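Local coordinates for protein quinoline 2-oxidoreductase large subunit (Pseudomonas putida, PDB 1T3Q) that forms the large, molybdenum-cofactor-carrying subunit of a hydroxylase that oxidises quinoline at carbon 2, at residues K3-A8 and A560-R565; I552-I557 and P732-G737. One frame throughout, in Å; residues are numbered along the deposited sequence.

In the fold
Starting from the N terminus, segment 3-8 meets residues 560-565 in contact 1, closing a loop of 551 intervening residues. The chain reaches helix 549-576 at residues 552-557, which contact 2 joins to the much later loop 732-737 across 174 residues. The four segments alternate along the sequence, so the two closures cross rather than nest. Both use the same helix, at points whose contact centres lie 9 Å apart, and they touch each other: V6 CG1 lies 3.6 Å from P735 N, and V7 packs on the same proline. One helix, within a molybdopterin cofactor-binding region, thus gathers the N-terminal arm and the loop between strand 722-726 and helix 744-761.

Contact 1 of 2, residues K3-A8 and A560-R565; sequences KHEVVA and AASIVR
S562 meets V7 and R565 meets A8 where residues 5-8 run extended over helix 549-576, in the molybdopterin cofactor-binding region of this xanthine dehydrogenase family protein, a worked example of how a chain terminus can be fastened to a helix face by residues three positions, close to one turn, apart. At S562, CB receives V7 CG1 at 3.5 Å, a methyl brought there because CG1 stands beside the backbone N of V7 (chi1 -57°) and anti to the carbonyl carbon. The OG of S562 turns toward E5, but the separation of 4.3 Å from E5 OE1 is too long for a direct bond; a single water fills the interval, 2.6 Å from S562 OG and donating to E5 OE1 at the same short distance. The other carboxylate oxygen, E5 OE2, is held by a salt bridge to R559, so the same helix holds this acid directly through R559 and, by way of the water, through S562.

One turn on, the side chain of R565, extended at first and then bent at chi3 (70°), swings its guanidinium to the carbonyl of A8. The group meets A8 edge-on, NH1 and NH2 both donating to a single carbonyl oxygen that lies almost in its plane. NH2 has a second acceptor, V521 O of helix 510-522, linking that helix to the arm. A leucine in place of R565 would probably leave A8 O without both donors and lose the tie to V521 O. The two bonds to A8 are both clearly bent. NH1 of R565 lies 2.9 Å from A8 O, and NH2 lies 3.0 Å from the same oxygen.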
loop_
_atom_site.group_PDB
_atom_site.type_symbol
_atom_site.label_atom_id
_atom_site.label_comp_id
_atom_site.label_asym_id
_atom_site.label_seq_id
_atom_site.Cartn_x
_atom_site.Cartn_y
_atom_site.Cartn_z
ATOM N N LYS B 3 -13.026 12.593 29.175
ATOM C CA LYS B 3 -13.527 12.571 27.801
ATOM C C LYS B 3 -14.533 13.692 27.541
ATOM O O LYS B 3 -14.826 14.014 26.390
ATOM C CB LYS B 3 -14.171 11.214 27.484
ATOM C CG LYS B 3 -15.423 10.903 28.287
ATOM C CD LYS B 3 -15.989 9.540 27.913
ATOM C CE LYS B 3 -17.305 9.271 28.616
ATOM N NZ LYS B 3 -17.930 8.011 28.131
ATOM N N HIS B 4 -15.050 14.290 28.613
ATOM C CA HIS B 4 -16.025 15.380 28.502
ATOM C C HIS B 4 -15.368 16.730 28.241
ATOM O O HIS B 4 -16.037 17.686 27.838
ATOM C CB HIS B 4 -16.838 15.494 29.796
ATOM C CG HIS B 4 -17.779 14.355 30.026
ATOM N ND1 HIS B 4 -18.363 14.112 31.250
ATOM C CD2 HIS B 4 -18.262 13.411 29.183
ATOM C CE1 HIS B 4 -19.164 13.066 31.154
ATOM N NE2 HIS B 4 -19.121 12.621 29.910
ATOM N N GLU B 5 -14.065 16.801 28.484
ATOM C CA GLU B 5 -13.302 18.035 28.326
ATOM C C GLU B 5 -13.580 18.816 27.048
ATOM O O GLU B 5 -13.602 18.254 25.951
ATOM C CB GLU B 5 -11.798 17.746 28.404
ATOM C CG GLU B 5 -10.952 19.012 28.452
ATOM C CD GLU B 5 -9.463 18.752 28.298
ATOM O OE1 GLU B 5 -8.677 19.679 28.591
ATOM O OE2 GLU B 5 -9.075 17.638 27.875
ATOM N N VAL B 6 -13.773 20.124 27.205
ATOM C CA VAL B 6 -14.018 21.020 26.080
ATOM C C VAL B 6 -12.825 21.964 26.038
ATOM O O VAL B 6 -12.755 22.916 26.809
ATOM C CB VAL B 6 -15.305 21.851 26.288
ATOM C CG1 VAL B 6 -15.546 22.757 25.085
ATOM C CG2 VAL B 6 -16.486 20.926 26.515
ATOM N N VAL B 7 -11.878 21.696 25.147
ATOM C CA VAL B 7 -10.691 22.531 25.055
ATOM C C VAL B 7 -11.025 23.912 24.521
ATOM O O VAL B 7 -11.984 24.086 23.769
ATOM C CB VAL B 7 -9.620 21.881 24.158
ATOM C CG1 VAL B 7 -9.266 20.498 24.706
ATOM C CG2 VAL B 7 -10.125 21.779 22.732
ATOM N N ALA B 8 -10.227 24.894 24.921
ATOM C CA ALA B 8 -10.438 26.266 24.490
ATOM C C ALA B 8 -9.632 26.542 23.230
ATOM O O ALA B 8 -8.528 26.029 23.070
ATOM C CB ALA B 8 -10.022 27.224 25.592
ATOM N N ALA B 560 -6.640 15.963 22.200
ATOM C CA ALA B 560 -5.307 15.499 21.852
ATOM C C ALA B 560 -4.372 16.673 21.569
ATOM O O ALA B 560 -3.232 16.695 22.037
ATOM C CB ALA B 560 -5.370 14.568 20.649
ATOM N N ALA B 561 -4.858 17.646 20.808
ATOM C CA ALA B 561 -4.051 18.816 20.473
ATOM C C ALA B 561 -3.727 19.625 21.727
ATOM O O ALA B 561 -2.643 20.195 21.843
ATOM C CB ALA B 561 -4.788 19.688 19.466
ATOM N N SER B 562 -4.664 19.658 22.667
ATOM C CA SER B 562 -4.466 20.401 23.910
ATOM C C SER B 562 -3.310 19.829 24.720
ATOM O O SER B 562 -2.511 20.574 25.286
ATOM C CB SER B 562 -5.744 20.379 24.753
ATOM O OG SER B 562 -5.540 21.036 25.993
ATOM N N ILE B 563 -3.220 18.505 24.773
ATOM C CA ILE B 563 -2.152 17.861 25.525
ATOM C C ILE B 563 -0.783 18.304 25.034
ATOM O O ILE B 563 0.079 18.678 25.834
ATOM C CB ILE B 563 -2.241 16.327 25.432
ATOM C CG1 ILE B 563 -3.536 15.846 26.094
ATOM C CG2 ILE B 563 -1.020 15.692 26.096
ATOM C CD1 ILE B 563 -3.815 14.384 25.882
ATOM N N VAL B 564 -0.570 18.263 23.723
ATOM C CA VAL B 564 0.723 18.666 23.198
ATOM C C VAL B 564 0.879 20.186 23.225
ATOM O O VAL B 564 1.986 20.696 23.404
ATOM C CB VAL B 564 0.952 18.103 21.774
ATOM C CG1 VAL B 564 1.007 16.585 21.843
ATOM C CG2 VAL B 564 -0.154 18.548 20.833
ATOM N N ARG B 565 -0.227 20.906 23.070
ATOM C CA ARG B 565 -0.186 22.367 23.121
ATOM C C ARG B 565 0.334 22.798 24.494
ATOM O O ARG B 565 1.188 23.675 24.597
ATOM C CB ARG B 565 -1.580 22.964 22.895
ATOM C CG ARG B 565 -1.626 24.498 23.013
ATOM C CD ARG B 565 -2.977 25.076 22.581
ATOM N NE ARG B 565 -4.048 24.764 23.523
ATOM C CZ ARG B 565 -5.309 25.158 23.382
ATOM N NH1 ARG B 565 -6.217 24.829 24.294
ATOM N NH2 ARG B 565 -5.668 25.878 22.327
HETATM O O HOH W 1 -7.358 21.778 27.745
#

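Contact 2 of 2, residues I552-I557 and P732-G737; sequences IGAGSI and PLVPGG
A buried packing of loop on helix, without hydrogen bonds between the two segments, joins P735 and V734, in the loop that leads from strand 722-726 toward helix 744-761, to A554 and G555 near the start of helix 549-576. The helix offers small residues here, a methyl and a glycine. The proline ring is inserted CG first: that atom lies 3.8 Å from A554 CB and only 3.2 Å from A554 O, a tight fit against the peptide as well as the methyl. Beside it, P735 CD rests 3.8 Å from G555 CA, against bare backbone. V734 adds one branch; CG1, anti to its own backbone N (chi1 -173°), reaches A554 CB at 4.0 Å.

The loop presents this proline from a type II beta turn, V734-P735-G736-G737, closed by G737 N to V734 O at 2.9 Å, with P735 and the positive-phi G736 at its two central positions. A hydrogen bond from T668 OG1 to G736 O steadies the turn further. The V734 side chain is about 8 Å from the bound pterin cytosine dinucleotide, near the cofactor without touching it. A554 also touches I517 of helix 510-522. On the loop side, P735 CG extends its approach past the A554 carbonyl to the next peptide nitrogen, coming within 3.6 Å of G555 N.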
loop_
_atom_site.group_PDB
_atom_site.type_symbol
_atom_site.label_atom_id
_atom_site.label_comp_id
_atom_site.label_asym_id
_atom_site.label_seq_id
_atom_site.Cartn_x
_atom_site.Cartn_y
_atom_site.Cartn_z
ATOM N N ILE B 552 -17.560 15.329 17.297
ATOM C CA ILE B 552 -16.627 14.343 17.819
ATOM C C ILE B 552 -15.204 14.663 17.386
ATOM O O ILE B 552 -14.258 14.509 18.161
ATOM C CB ILE B 552 -17.000 12.923 17.336
ATOM C CG1 ILE B 552 -18.378 12.537 17.882
ATOM C CG2 ILE B 552 -15.951 11.926 17.786
ATOM C CD1 ILE B 552 -18.440 12.474 19.407
ATOM N N GLY B 553 -15.056 15.109 16.143
ATOM C CA GLY B 553 -13.742 15.465 15.642
ATOM C C GLY B 553 -13.204 16.656 16.412
ATOM O O GLY B 553 -12.064 16.636 16.877
ATOM N N ALA B 554 -14.024 17.694 16.554
ATOM C CA ALA B 554 -13.602 18.887 17.283
ATOM C C ALA B 554 -13.182 18.503 18.697
ATOM O O ALA B 554 -12.107 18.886 19.166
ATOM C CB ALA B 554 -14.737 19.915 17.331
ATOM N N GLY B 555 -14.028 17.729 19.368
ATOM C CA GLY B 555 -13.732 17.316 20.728
ATOM C C GLY B 555 -12.494 16.453 20.904
ATOM O O GLY B 555 -11.662 16.746 21.768
ATOM N N SER B 556 -12.357 15.396 20.100
ATOM C CA SER B 556 -11.203 14.504 20.213
ATOM C C SER B 556 -9.912 15.168 19.752
ATOM O O SER B 556 -8.890 15.094 20.431
ATOM C CB SER B 556 -11.427 13.205 19.421
ATOM O OG SER B 556 -11.625 13.445 18.039
ATOM N N ILE B 557 -9.946 15.800 18.588
ATOM C CA ILE B 557 -8.749 16.471 18.108
ATOM C C ILE B 557 -8.422 17.583 19.103
ATOM O O ILE B 557 -7.258 17.842 19.401
ATOM C CB ILE B 557 -8.971 17.044 16.691
ATOM C CG1 ILE B 557 -9.095 15.885 15.692
ATOM C CG2 ILE B 557 -7.812 17.961 16.302
ATOM C CD1 ILE B 557 -9.495 16.318 14.296
ATOM N N PRO B 732 -21.774 24.929 24.344
ATOM C CA PRO B 732 -20.713 25.095 25.337
ATOM C C PRO B 732 -20.043 23.757 25.641
ATOM O O PRO B 732 -19.101 23.686 26.425
ATOM C CB PRO B 732 -21.464 25.653 26.544
ATOM C CG PRO B 732 -22.796 24.974 26.441
ATOM C CD PRO B 732 -23.108 25.071 24.955
ATOM N N LEU B 733 -20.523 22.704 24.987
ATOM C CA LEU B 733 -20.010 21.353 25.204
ATOM C C LEU B 733 -19.057 20.847 24.126
ATOM O O LEU B 733 -18.568 19.723 24.206
ATOM C CB LEU B 733 -21.186 20.386 25.309
ATOM C CG LEU B 733 -22.351 20.865 26.176
ATOM C CD1 LEU B 733 -23.415 19.785 26.216
ATOM C CD2 LEU B 733 -21.853 21.179 27.587
ATOM N N VAL B 734 -18.794 21.676 23.124
ATOM C CA VAL B 734 -17.921 21.287 22.023
ATOM C C VAL B 734 -16.938 22.420 21.738
ATOM O O VAL B 734 -17.320 23.589 21.751
ATOM C CB VAL B 734 -18.766 21.018 20.754
ATOM C CG1 VAL B 734 -17.894 20.452 19.645
ATOM C CG2 VAL B 734 -19.917 20.063 21.083
ATOM N N PRO B 735 -15.656 22.097 21.500
ATOM C CA PRO B 735 -14.721 23.190 21.222
ATOM C C PRO B 735 -15.178 24.039 20.042
ATOM O O PRO B 735 -15.725 23.525 19.069
ATOM C CB PRO B 735 -13.383 22.476 20.971
ATOM C CG PRO B 735 -13.730 21.013 20.844
ATOM C CD PRO B 735 -14.943 20.826 21.705
ATOM N N GLY B 736 -14.973 25.347 20.150
ATOM C CA GLY B 736 -15.371 26.249 19.087
ATOM C C GLY B 736 -16.871 26.466 18.994
ATOM O O GLY B 736 -17.324 27.233 18.151
ATOM N N GLY B 737 -17.644 25.794 19.849
ATOM C CA GLY B 737 -19.092 25.949 19.827
ATOM C C GLY B 737 -19.775 25.179 18.710
ATOM O O GLY B 737 -20.963 25.362 18.438
#